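Local coordinates for possible substrate binding protein of ABC transporter system (Rhodopseudomonas palustris, PDB 3N0X) that probably binds branched-chain amino acids or related substrates in the periplasm for an ABC importer, at residues A[67-72]-A[98-103]; A[8-13]-A[59-64]; A[78-83]-A[87-92]; A[26-31]-A[47-52]; A[297-300]-A[304-307]. All coordinates share one frame; numbering follows the deposited sequence. Where two conformers were deposited one is given.

How the contacts relate
Contacts 1 to 4 belong to one alpha/beta lobe of a periplasmic binding protein, built on the sheet that contains strands 45-53, 5-11, 76-79 and 100-102. Contacts 1 and 2 share helix 58-70, with centres about 9 Å apart, and contact 3, its centre about 8 Å from that of contact 2, is nested within the chain loop that contact 1 closes. Contact 4, in which helix 18-35 packs on strand 45-53, is tied to contact 1 by Lys52 NZ, which forms a 2.7 Å salt bridge with Asp72 OD2. The centre of contact 5 lies about 14 Å from that of contact 1, and the two meet where Thr307 packs on Lys98 and Ile99. The strand-end loops of contacts 2 and 3 probably face the ligand cleft, as in relatives.

Contact 1: A[67-72]-A[98-103]; sequences EAYQDD and KILIVE
Two backbone carbonyls grip the ammonium group of Lys98: NZ donates to Tyr69 O at 2.8 Å and also to Ala74 O, in the chain after helix 58-70. The contact belongs to the Rossmann-like sandwich of a periplasmic binding protein lobe, where this helix packs on the sheet beside strand 100-102. NZ meets Tyr69 O in the carbonyl plane on a lone pair, at a C=O...N angle of 130°. The remainder of the lysine lies against the tyrosine: the chain is extended beyond CG and runs antiparallel to the Tyr69 side chain. Its CB sits over one ring face in a CH-pi contact, 3.6 Å from the centroid. A tyrosine chi1 of -69°, which sets CG beside the backbone N, directs the ring across to the strand. Ala77, Ala93 and Asn96 also touch the Tyr69 side chain, and the residue is buried. Tyrosine and lysine thus exchange ends, each side chain bonding a carbonyl of the opposite segment. At the far end Tyr69 OH donates to Ile99 O at 2.7 Å, approaching from above the carbonyl plane, 62° out of it, while Leu100 CB lies 3.7 Å from the same OH.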
# COMPACT_ATOMS: atom_id res chain seq x y z
N GLU A 67 13.03 -1.38 22.71
CA GLU A 67 12.98 -2.57 23.55
C GLU A 67 13.21 -3.86 22.75
O GLU A 67 13.90 -4.79 23.19
CB GLU A 67 11.64 -2.64 24.29
CG GLU A 67 11.58 -3.79 25.28
CD GLU A 67 10.32 -3.76 26.13
OE1 GLU A 67 9.26 -4.23 25.65
OE2 GLU A 67 10.40 -3.30 27.29
N ALA A 68 12.65 -3.91 21.55
CA ALA A 68 12.83 -5.07 20.69
C ALA A 68 14.28 -5.30 20.34
O ALA A 68 14.75 -6.43 20.39
CB ALA A 68 11.98 -4.94 19.42
N TYR A 69 14.96 -4.25 19.93
CA TYR A 69 16.35 -4.35 19.56
C TYR A 69 17.29 -4.59 20.74
O TYR A 69 18.27 -5.31 20.63
CB TYR A 69 16.78 -3.08 18.86
CG TYR A 69 16.20 -2.85 17.47
CD1 TYR A 69 16.04 -3.90 16.54
CD2 TYR A 69 15.87 -1.56 17.05
CE1 TYR A 69 15.54 -3.63 15.26
CE2 TYR A 69 15.39 -1.29 15.81
CZ TYR A 69 15.22 -2.32 14.91
OH TYR A 69 14.73 -2.02 13.66
N GLN A 70 17.00 -3.94 21.86
CA GLN A 70 17.92 -3.92 23.00
C GLN A 70 17.71 -4.94 24.11
O GLN A 70 18.67 -5.33 24.77
CB GLN A 70 17.83 -2.58 23.72
CG GLN A 70 18.38 -1.44 22.86
CD GLN A 70 17.99 -0.06 23.36
OE1 GLN A 70 17.50 0.09 24.47
NE2 GLN A 70 18.22 0.95 22.53
N ASP A 71 16.46 -5.27 24.42
CA ASP A 71 16.13 -6.24 25.46
C ASP A 71 15.83 -7.60 24.84
O ASP A 71 16.32 -8.64 25.32
CB ASP A 71 14.90 -5.81 26.27
CG ASP A 71 15.17 -4.60 27.14
OD1 ASP A 71 15.86 -3.66 26.67
OD2 ASP A 71 14.71 -4.59 28.30
N ASP A 72 15.04 -7.60 23.77
CA ASP A 72 14.66 -8.86 23.12
C ASP A 72 15.74 -9.36 22.19
O ASP A 72 15.67 -10.49 21.73
CB ASP A 72 13.34 -8.69 22.37
CG ASP A 72 12.19 -8.29 23.27
OD1 ASP A 72 12.04 -8.94 24.31
OD2 ASP A 72 11.45 -7.33 22.98
N LYS A 98 20.18 -1.33 13.47
CA LYS A 98 19.40 -2.50 13.09
C LYS A 98 18.36 -2.09 12.04
O LYS A 98 17.90 -0.95 12.01
CB LYS A 98 18.78 -3.17 14.34
CG LYS A 98 19.80 -3.95 15.19
CD LYS A 98 19.13 -4.82 16.25
CE LYS A 98 20.11 -5.70 17.04
NZ LYS A 98 19.53 -6.31 18.28
N ILE A 99 18.01 -3.02 11.17
CA ILE A 99 17.08 -2.75 10.10
C ILE A 99 15.64 -2.71 10.61
O ILE A 99 15.24 -3.52 11.45
CB ILE A 99 17.25 -3.78 8.98
CG1 ILE A 99 18.59 -3.51 8.24
CG2 ILE A 99 16.06 -3.74 8.00
CD1 ILE A 99 19.02 -4.68 7.43
N LEU A 100 14.87 -1.80 10.04
CA LEU A 100 13.42 -1.77 10.17
C LEU A 100 12.84 -1.90 8.76
O LEU A 100 13.13 -1.08 7.89
CB LEU A 100 12.97 -0.47 10.80
CG LEU A 100 11.45 -0.27 10.89
CD1 LEU A 100 10.74 -1.31 11.76
CD2 LEU A 100 11.13 1.13 11.38
N ILE A 101 12.03 -2.93 8.55
CA ILE A 101 11.29 -3.12 7.30
C ILE A 101 9.92 -2.53 7.55
O ILE A 101 9.16 -2.98 8.42
CB ILE A 101 11.15 -4.61 6.89
CG1 ILE A 101 12.54 -5.19 6.53
CG2 ILE A 101 10.17 -4.72 5.71
CD1 ILE A 101 12.53 -6.73 6.41
N VAL A 102 9.60 -1.48 6.82
CA VAL A 102 8.36 -0.75 7.04
C VAL A 102 7.22 -1.45 6.31
O VAL A 102 7.28 -1.66 5.09
CB VAL A 102 8.48 0.73 6.67
CG1 VAL A 102 7.08 1.44 6.83
CG2 VAL A 102 9.58 1.39 7.55
N GLU A 103 6.20 -1.78 7.10
CA GLU A 103 5.04 -2.54 6.63
C GLU A 103 4.00 -2.46 7.73
O GLU A 103 4.27 -2.90 8.84
CB GLU A 103 5.45 -4.03 6.44
CG GLU A 103 4.30 -4.93 6.08
CD GLU A 103 3.65 -4.59 4.76
OE1 GLU A 103 4.36 -4.50 3.72
OE2 GLU A 103 2.39 -4.50 4.78

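Contact 2: A[8-13]-A[59-64]; sequences ALIYGK and DLSKAA
Ile10 of strand 5-11 makes the van der Waals contact with helix 58-70, its methyls lying against two oxygens and the Ala64 methyl. Its CG2 branch meets Ser61 OG at 3.6 Å, and the longer branch points along the helix, with CD1 4.4 Å from Ala64 O. A chi1 of -47° puts CG1 beside the backbone N and leaves CG2 anti to it, which lets the two branches reach successive turns of the helix. The methyl of Ala64 also points to the strand, but Ala64 CB stays 4.7 Å from Ile10 CG2, which makes this a light contact built on a single isoleucine.

The polar interactions lie around it. Ser61 OG, the atom met by Ile10 CG2, hydrogen-bonds both Asp89 OD2 and Asp54 OD2. The two carboxylates therefore lie close together at this buried hydroxyl, which might bias their ionisation. Past the strand end, Gly12 is the centre of an inverse gamma turn, and its N is bonded by Ser81 OG.

Strand 5-11 lies between strands 45-53 and 76-79 in the sheet. Helix 58-70 packs over Ile10 with helix 83-96 next to it, while helix 18-35 meets the neighbouring strand residues Leu9 and Tyr11, whose side chains leave the sheet away from helix 58-70.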
# COMPACT_ATOMS: atom_id res chain seq x y z
N ALA A 8 11.14 -8.99 15.19
CA ALA A 8 10.21 -8.19 15.93
C ALA A 8 9.15 -7.64 15.00
O ALA A 8 9.49 -7.10 13.95
CB ALA A 8 10.94 -7.02 16.66
N LEU A 9 7.88 -7.79 15.36
CA LEU A 9 6.80 -7.13 14.67
C LEU A 9 6.22 -6.04 15.55
O LEU A 9 5.72 -6.30 16.66
CB LEU A 9 5.68 -8.12 14.32
CG LEU A 9 4.40 -7.49 13.75
CD1 LEU A 9 4.68 -6.85 12.37
CD2 LEU A 9 3.26 -8.55 13.69
N ILE A 10 6.29 -4.79 15.07
CA ILE A 10 5.71 -3.66 15.78
C ILE A 10 4.42 -3.39 15.04
O ILE A 10 4.42 -3.29 13.82
CB ILE A 10 6.62 -2.43 15.71
CG1 ILE A 10 8.09 -2.78 16.01
CG2 ILE A 10 6.14 -1.29 16.64
CD1 ILE A 10 8.36 -3.48 17.32
N TYR A 11 3.32 -3.28 15.76
CA TYR A 11 1.99 -3.14 15.16
C TYR A 11 0.99 -2.53 16.13
O TYR A 11 1.18 -2.58 17.35
CB TYR A 11 1.47 -4.48 14.63
CG TYR A 11 1.16 -5.63 15.59
CD1 TYR A 11 1.70 -5.74 16.87
CD2 TYR A 11 0.37 -6.67 15.14
CE1 TYR A 11 1.39 -6.82 17.67
CE2 TYR A 11 0.07 -7.74 15.92
CZ TYR A 11 0.60 -7.84 17.17
OH TYR A 11 0.34 -8.95 17.97
N GLY A 12 -0.07 -1.93 15.57
CA GLY A 12 -1.07 -1.27 16.39
C GLY A 12 -2.15 -2.25 16.79
O GLY A 12 -3.33 -2.10 16.39
N LYS A 13 -1.74 -3.28 17.52
CA LYS A 13 -2.62 -4.38 17.92
C LYS A 13 -3.83 -3.90 18.70
O LYS A 13 -4.91 -4.49 18.59
CB LYS A 13 -1.85 -5.42 18.72
CG LYS A 13 -2.61 -6.71 19.05
CD LYS A 13 -1.86 -7.54 20.09
CE LYS A 13 -2.56 -8.88 20.37
NZ LYS A 13 -1.85 -9.62 21.46
N ASP A 59 4.99 7.65 20.51
CA ASP A 59 5.94 7.55 21.63
C ASP A 59 6.06 6.10 22.13
O ASP A 59 7.13 5.64 22.52
CB ASP A 59 5.56 8.49 22.79
CG ASP A 59 5.87 9.96 22.48
OD1 ASP A 59 6.58 10.25 21.48
OD2 ASP A 59 5.43 10.84 23.28
N LEU A 60 4.95 5.38 22.13
CA LEU A 60 4.96 3.99 22.54
C LEU A 60 5.68 3.16 21.48
O LEU A 60 6.36 2.19 21.82
CB LEU A 60 3.54 3.46 22.78
CG LEU A 60 2.71 4.03 23.94
CD1 LEU A 60 1.45 3.13 24.10
CD2 LEU A 60 3.51 4.12 25.23
N SER A 61 5.52 3.52 20.20
CA SER A 61 6.17 2.78 19.12
C SER A 61 7.69 2.86 19.24
O SER A 61 8.39 1.84 19.16
CB SER A 61 5.69 3.29 17.77
OG SER A 61 5.85 2.30 16.78
N LYS A 62 8.21 4.08 19.47
CA LYS A 62 9.65 4.31 19.60
C LYS A 62 10.22 3.49 20.72
O LYS A 62 11.31 2.90 20.61
CB LYS A 62 9.94 5.80 19.88
CG LYS A 62 9.75 6.70 18.68
CD LYS A 62 10.38 8.07 18.91
CE LYS A 62 11.89 7.95 19.05
N ALA A 63 9.49 3.45 21.84
CA ALA A 63 9.92 2.67 23.01
C ALA A 63 9.86 1.16 22.76
O ALA A 63 10.80 0.41 23.13
CB ALA A 63 9.10 3.07 24.27
N ALA A 64 8.78 0.70 22.13
CA ALA A 64 8.63 -0.74 21.80
C ALA A 64 9.73 -1.22 20.89
O ALA A 64 10.29 -2.29 21.06
CB ALA A 64 7.28 -1.00 21.16

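Contact 3: A[78-83]-A[87-92]; sequences IGTSSS and LADLPV
Leu87 and Ser83 form the tight part of this contact, the first turn of helix 83-96. Leu87 N donates to Ser83 O at 2.9 Å with an N-H...O angle of 162°, the nitrogen tilted 23° from the carbonyl plane. The leucine side chain then folds back over the same oxygen: CG lies 3.4 Å and CD1 3.5 Å from Ser83 O, as its chi1 of -79° carries CG beside the backbone N. The carbonyl is therefore covered by a branched alkyl group as well as bonded. Ser82 precedes the helix as N-cap, its OG accepting from Ala85 N, and Ser83 OG bonds Ala107 N.

The looser part lies deeper. Thr80 and Asp89 cross at about a right angle, and their nearest approach, Thr80 CG2 to Asp89 OD2 at 3.9 Å, is no more than van der Waals touch. Their polar ends turn to other partners: Thr80 OG1 bonds Asp54 OD2, and Asp89 OD2 is held by Ser61 OG. The peptide before Thr80 is cis. It is the tight turn, with Ser83 and Leu87 partly exposed, that lies nearer solvent, and the looser pair that is buried.

Further on, Pro91 interrupts the regular bonding and kinks the helix. The contact joins strand 76-79 to helix 83-96 in the beta-alpha-beta unit that continues into strand 100-102, with helix 58-70 packed alongside through Lys62 and Leu65.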
# COMPACT_ATOMS: atom_id res chain seq x y z
N ILE A 78 9.95 -5.39 11.83
CA ILE A 78 8.95 -5.03 10.83
C ILE A 78 7.91 -4.19 11.52
O ILE A 78 7.49 -4.55 12.61
CB ILE A 78 8.26 -6.31 10.26
CG1 ILE A 78 9.28 -7.26 9.63
CG2 ILE A 78 7.15 -5.95 9.25
CD1 ILE A 78 8.72 -8.71 9.41
N GLY A 79 7.53 -3.04 10.95
CA GLY A 79 6.47 -2.23 11.54
C GLY A 79 6.23 -0.97 10.73
O GLY A 79 6.97 -0.71 9.75
N THR A 80 5.19 -0.20 11.02
CA THR A 80 4.11 -0.49 11.95
C THR A 80 2.84 -0.02 11.27
O THR A 80 2.88 0.41 10.09
CB THR A 80 4.34 0.18 13.34
OG1 THR A 80 3.26 -0.18 14.22
CG2 THR A 80 4.44 1.67 13.24
N SER A 81 1.70 -0.13 11.95
CA SER A 81 0.42 0.07 11.28
C SER A 81 0.19 1.53 10.90
O SER A 81 -0.36 1.84 9.85
CB SER A 81 -0.73 -0.44 12.13
OG SER A 81 -0.42 -1.69 12.75
N SER A 82 0.57 2.42 11.80
CA SER A 82 0.38 3.87 11.64
C SER A 82 1.61 4.53 11.04
O SER A 82 2.70 4.30 11.55
CB SER A 82 0.11 4.50 13.02
OG SER A 82 0.37 5.89 13.03
N SER A 83 1.44 5.32 9.97
CA SER A 83 2.57 6.08 9.41
C SER A 83 3.21 7.03 10.39
O SER A 83 4.45 7.18 10.39
CB SER A 83 2.18 6.89 8.19
OG SER A 83 1.93 6.05 7.08
N LEU A 87 7.14 6.77 11.25
CA LEU A 87 8.07 7.90 11.07
C LEU A 87 8.85 8.18 12.37
O LEU A 87 10.07 8.42 12.34
CB LEU A 87 7.30 9.13 10.61
CG LEU A 87 6.94 9.17 9.15
CD1 LEU A 87 5.66 10.05 8.90
CD2 LEU A 87 8.21 9.60 8.30
N ALA A 88 8.17 8.09 13.51
CA ALA A 88 8.82 8.28 14.79
C ALA A 88 9.85 7.21 15.07
O ALA A 88 10.84 7.45 15.78
CB ALA A 88 7.79 8.29 15.95
N ASP A 89 9.62 6.02 14.54
CA ASP A 89 10.50 4.89 14.77
C ASP A 89 11.79 4.89 13.94
O ASP A 89 12.73 4.20 14.30
CB ASP A 89 9.78 3.57 14.49
CG ASP A 89 8.69 3.27 15.46
OD1 ASP A 89 8.63 3.90 16.53
OD2 ASP A 89 7.82 2.43 15.08
N LEU A 90 11.82 5.62 12.82
CA LEU A 90 12.96 5.49 11.92
C LEU A 90 14.31 5.78 12.61
O LEU A 90 15.26 5.04 12.45
CB LEU A 90 12.78 6.34 10.66
CG LEU A 90 11.44 6.18 9.95
CD1 LEU A 90 11.45 7.09 8.68
CD2 LEU A 90 11.12 4.76 9.57
N PRO A 91 14.39 6.86 13.43
CA PRO A 91 15.67 7.15 14.10
C PRO A 91 16.10 6.08 15.09
O PRO A 91 17.30 5.97 15.38
CB PRO A 91 15.39 8.49 14.83
CG PRO A 91 14.24 9.04 14.16
CD PRO A 91 13.43 7.95 13.61
N VAL A 92 15.15 5.30 15.60
CA VAL A 92 15.47 4.20 16.52
C VAL A 92 16.26 3.10 15.82
O VAL A 92 17.20 2.52 16.37
CB VAL A 92 14.19 3.64 17.18
CG1 VAL A 92 14.54 2.52 18.14
CG2 VAL A 92 13.44 4.78 17.88

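Contact 4: A[26-31]-A[47-52]; sequences TGLMMG and IVVITK
Leu28 and Met29 of helix 18-35 reach Val49 through different first torsions. In Leu28, CG stands anti to the backbone N (chi1 177°) and the side chain runs straight at the strand; in Met29, CG lies beside the N (chi1 -60°), and bends at chi2 and chi3 swing the far end of the chain round to the same valine. Met29 is selenomethionine in this crystal, so the touching atom is SE.

Leu28 CD2 and Val49 CG1 meet tip to tip at 4.0 Å. The selenium comes alongside instead, the two side chains sliding past each other in opposite directions, with Met29 SE 3.8 Å from Val49 CG2 and 4.0 Å from Val49 CB. Met29 CE follows at 4.2 Å from Val49 CG2. Val49 thus offers one methyl chiefly to each partner.

Leu32, a turn further along the helix, also touches Val49, while Leu28 packs on Leu9 of the adjoining strand and Met29 on Met40. Val48 points away from the helix, as expected of alternating residues in a strand.

Every pairing across the contact is apolar and at van der Waals range, so dispersion and the exclusion of water hold helix 18-35 on this sheet face; the partly exposed Met29 marks its margin.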
# COMPACT_ATOMS: atom_id res chain seq x y z
N THR A 26 -1.11 -12.13 10.88
CA THR A 26 -1.50 -13.36 10.14
C THR A 26 -0.64 -13.55 8.87
O THR A 26 -0.15 -14.66 8.60
CB THR A 26 -2.98 -13.34 9.79
OG1 THR A 26 -3.74 -13.29 11.00
CG2 THR A 26 -3.38 -14.57 8.93
N GLY A 27 -0.47 -12.48 8.10
CA GLY A 27 0.33 -12.56 6.86
C GLY A 27 1.77 -12.88 7.15
O GLY A 27 2.41 -13.69 6.43
N LEU A 28 2.34 -12.23 8.16
CA LEU A 28 3.72 -12.51 8.55
C LEU A 28 3.89 -14.01 8.92
O LEU A 28 4.82 -14.67 8.43
CB LEU A 28 4.13 -11.63 9.74
CG LEU A 28 5.54 -11.87 10.30
CD1 LEU A 28 6.64 -11.63 9.25
CD2 LEU A 28 5.75 -11.02 11.60
N MSE A 29 2.97 -14.56 9.71
CA MSE A 29 3.15 -15.94 10.15
C MSE A 29 2.95 -16.91 9.02
O MSE A 29 3.70 -17.86 8.91
CB MSE A 29 2.22 -16.28 11.31
CG MSE A 29 2.45 -15.42 12.53
SE MSE A 29 4.29 -15.12 13.07
CE MSE A 29 4.68 -16.88 13.69
N MSE A 30 1.97 -16.65 8.17
CA MSE A 30 1.73 -17.50 6.99
C MSE A 30 2.87 -17.42 5.98
O MSE A 30 3.23 -18.42 5.36
CB MSE A 30 0.39 -17.15 6.33
CG MSE A 30 -0.76 -17.63 7.17
SE MSE A 30 -2.49 -17.34 6.35
CE MSE A 30 -2.36 -18.69 5.00
N GLY A 31 3.45 -16.22 5.81
CA GLY A 31 4.59 -16.09 4.95
C GLY A 31 5.84 -16.83 5.42
O GLY A 31 6.57 -17.42 4.61
N ILE A 47 13.17 -19.76 13.73
CA ILE A 47 12.61 -18.39 13.59
C ILE A 47 11.64 -18.15 14.72
O ILE A 47 10.73 -18.93 14.92
CB ILE A 47 11.89 -18.19 12.25
CG1 ILE A 47 12.83 -18.56 11.10
CG2 ILE A 47 11.35 -16.73 12.15
CD1 ILE A 47 12.28 -18.44 9.70
N VAL A 48 11.86 -17.05 15.46
CA VAL A 48 10.99 -16.66 16.57
C VAL A 48 10.50 -15.23 16.31
O VAL A 48 11.29 -14.34 16.03
CB VAL A 48 11.75 -16.71 17.94
CG1 VAL A 48 10.88 -16.19 19.10
CG2 VAL A 48 12.24 -18.16 18.19
N VAL A 49 9.19 -15.06 16.38
CA VAL A 49 8.59 -13.76 16.21
C VAL A 49 8.14 -13.21 17.55
O VAL A 49 7.43 -13.89 18.28
CB VAL A 49 7.41 -13.82 15.27
CG1 VAL A 49 6.72 -12.47 15.18
CG2 VAL A 49 7.90 -14.26 13.87
N ILE A 50 8.61 -11.99 17.85
CA ILE A 50 8.27 -11.22 19.05
C ILE A 50 7.35 -10.11 18.60
O ILE A 50 7.79 -9.31 17.78
CB ILE A 50 9.56 -10.55 19.62
CG1 ILE A 50 10.60 -11.61 19.99
CG2 ILE A 50 9.24 -9.67 20.83
CD1 ILE A 50 9.99 -12.75 20.75
N THR A 51 6.13 -10.02 19.11
CA THR A 51 5.21 -8.94 18.76
C THR A 51 5.15 -7.85 19.85
O THR A 51 5.23 -8.15 21.05
CB THR A 51 3.79 -9.45 18.46
OG1 THR A 51 3.22 -10.01 19.65
CG2 THR A 51 3.80 -10.51 17.36
N LYS A 52 5.04 -6.60 19.41
CA LYS A 52 5.04 -5.44 20.30
C LYS A 52 3.89 -4.55 19.84
O LYS A 52 3.93 -3.95 18.76
CB LYS A 52 6.34 -4.63 20.19
CG LYS A 52 7.64 -5.35 20.55
CD LYS A 52 7.87 -5.23 22.05
CE LYS A 52 9.16 -5.89 22.44
NZ LYS A 52 9.06 -6.40 23.83

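Contact 5: A[297-300]-A[304-307]; sequences TAVQ and STDT
Val299 and Ser304 come to within 5.9 Å, CA to CA, where the chain leaves helix 283-302 and turns back past its last turns, yet Val299 O and Ser304 N stay 3.8 Å apart and are not hydrogen-bonded. Ser304 itself is nearly fully extended.

The side-chain contact is slight. Val299 sends CG1, anti to its own nitrogen at chi1 173°, toward the loop, where it lies 4.2 Å from Thr305 CG2 and 4.2 Å from Ser304 O. The touch is therefore methyl against methyl, with a carbonyl oxygen beside it, and Leu5 of strand 5-11 packs against both Val299 and Thr305. Ser304 points its CB away from the helix and uses its hydroxyl within the loop: Asp306 N donates to Ser304 OG at 3.0 Å and an angle of 165°, closing an ST turn. The next residues start another helix, with Asp306 at the N-cap position and its OD2 accepting from Lys309 N. Thr307 OG1 bonds Lys97 O, joining this corner to the loop before strand 100-102.

Since only van der Waals contact joins the two segments directly, the loop's shape is probably helped by its own bonds: the ST turn takes Asp306 N just before helix 307-314 and the cap takes Lys309 N in its first turn, while Val299 CG1 and Thr305 CG2 add a small apolar touch.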
# COMPACT_ATOMS: atom_id res chain seq x y z
N THR A 297 14.44 -14.18 2.53
CA THR A 297 15.27 -14.08 1.35
C THR A 297 16.59 -13.33 1.69
O THR A 297 17.67 -13.77 1.27
CB THR A 297 14.50 -13.38 0.25
OG1 THR A 297 13.29 -14.11 -0.02
CG2 THR A 297 15.33 -13.28 -1.03
N ALA A 298 16.48 -12.27 2.51
CA ALA A 298 17.67 -11.49 2.91
C ALA A 298 18.63 -12.31 3.76
O ALA A 298 19.87 -12.32 3.51
CB ALA A 298 17.28 -10.23 3.66
N VAL A 299 18.09 -13.00 4.76
CA VAL A 299 18.94 -13.76 5.69
C VAL A 299 19.59 -14.93 4.96
O VAL A 299 20.78 -15.22 5.16
CB VAL A 299 18.17 -14.20 6.97
CG1 VAL A 299 19.00 -15.13 7.85
CG2 VAL A 299 17.68 -13.00 7.78
N GLN A 300 18.84 -15.57 4.08
CA GLN A 300 19.35 -16.66 3.27
C GLN A 300 20.50 -16.15 2.36
O GLN A 300 21.53 -16.81 2.21
CB GLN A 300 18.23 -17.32 2.45
CG GLN A 300 18.66 -18.59 1.75
N SER A 304 23.82 -14.51 7.27
CA SER A 304 24.16 -13.79 8.48
C SER A 304 23.01 -12.88 8.84
O SER A 304 22.21 -12.50 7.97
CB SER A 304 25.44 -12.91 8.26
OG SER A 304 25.79 -12.18 9.43
N THR A 305 22.93 -12.51 10.12
CA THR A 305 22.04 -11.45 10.56
C THR A 305 22.78 -10.14 10.90
O THR A 305 22.17 -9.19 11.42
CB THR A 305 21.15 -11.88 11.72
OG1 THR A 305 21.95 -12.23 12.85
CG2 THR A 305 20.28 -13.11 11.35
N ASP A 306 24.08 -10.07 10.61
CA ASP A 306 24.86 -8.84 10.76
C ASP A 306 24.19 -7.73 9.93
O ASP A 306 23.88 -7.94 8.76
CB ASP A 306 26.28 -9.05 10.24
CG ASP A 306 27.08 -7.78 10.21
OD1 ASP A 306 27.52 -7.33 11.29
OD2 ASP A 306 27.31 -7.22 9.11
N THR A 307 23.96 -6.57 10.54
CA THR A 307 23.23 -5.51 9.85
C THR A 307 23.92 -5.06 8.57
O THR A 307 23.27 -4.91 7.56
CB THR A 307 22.98 -4.34 10.78
OG1 THR A 307 22.16 -4.78 11.87
CG2 THR A 307 22.27 -3.19 10.04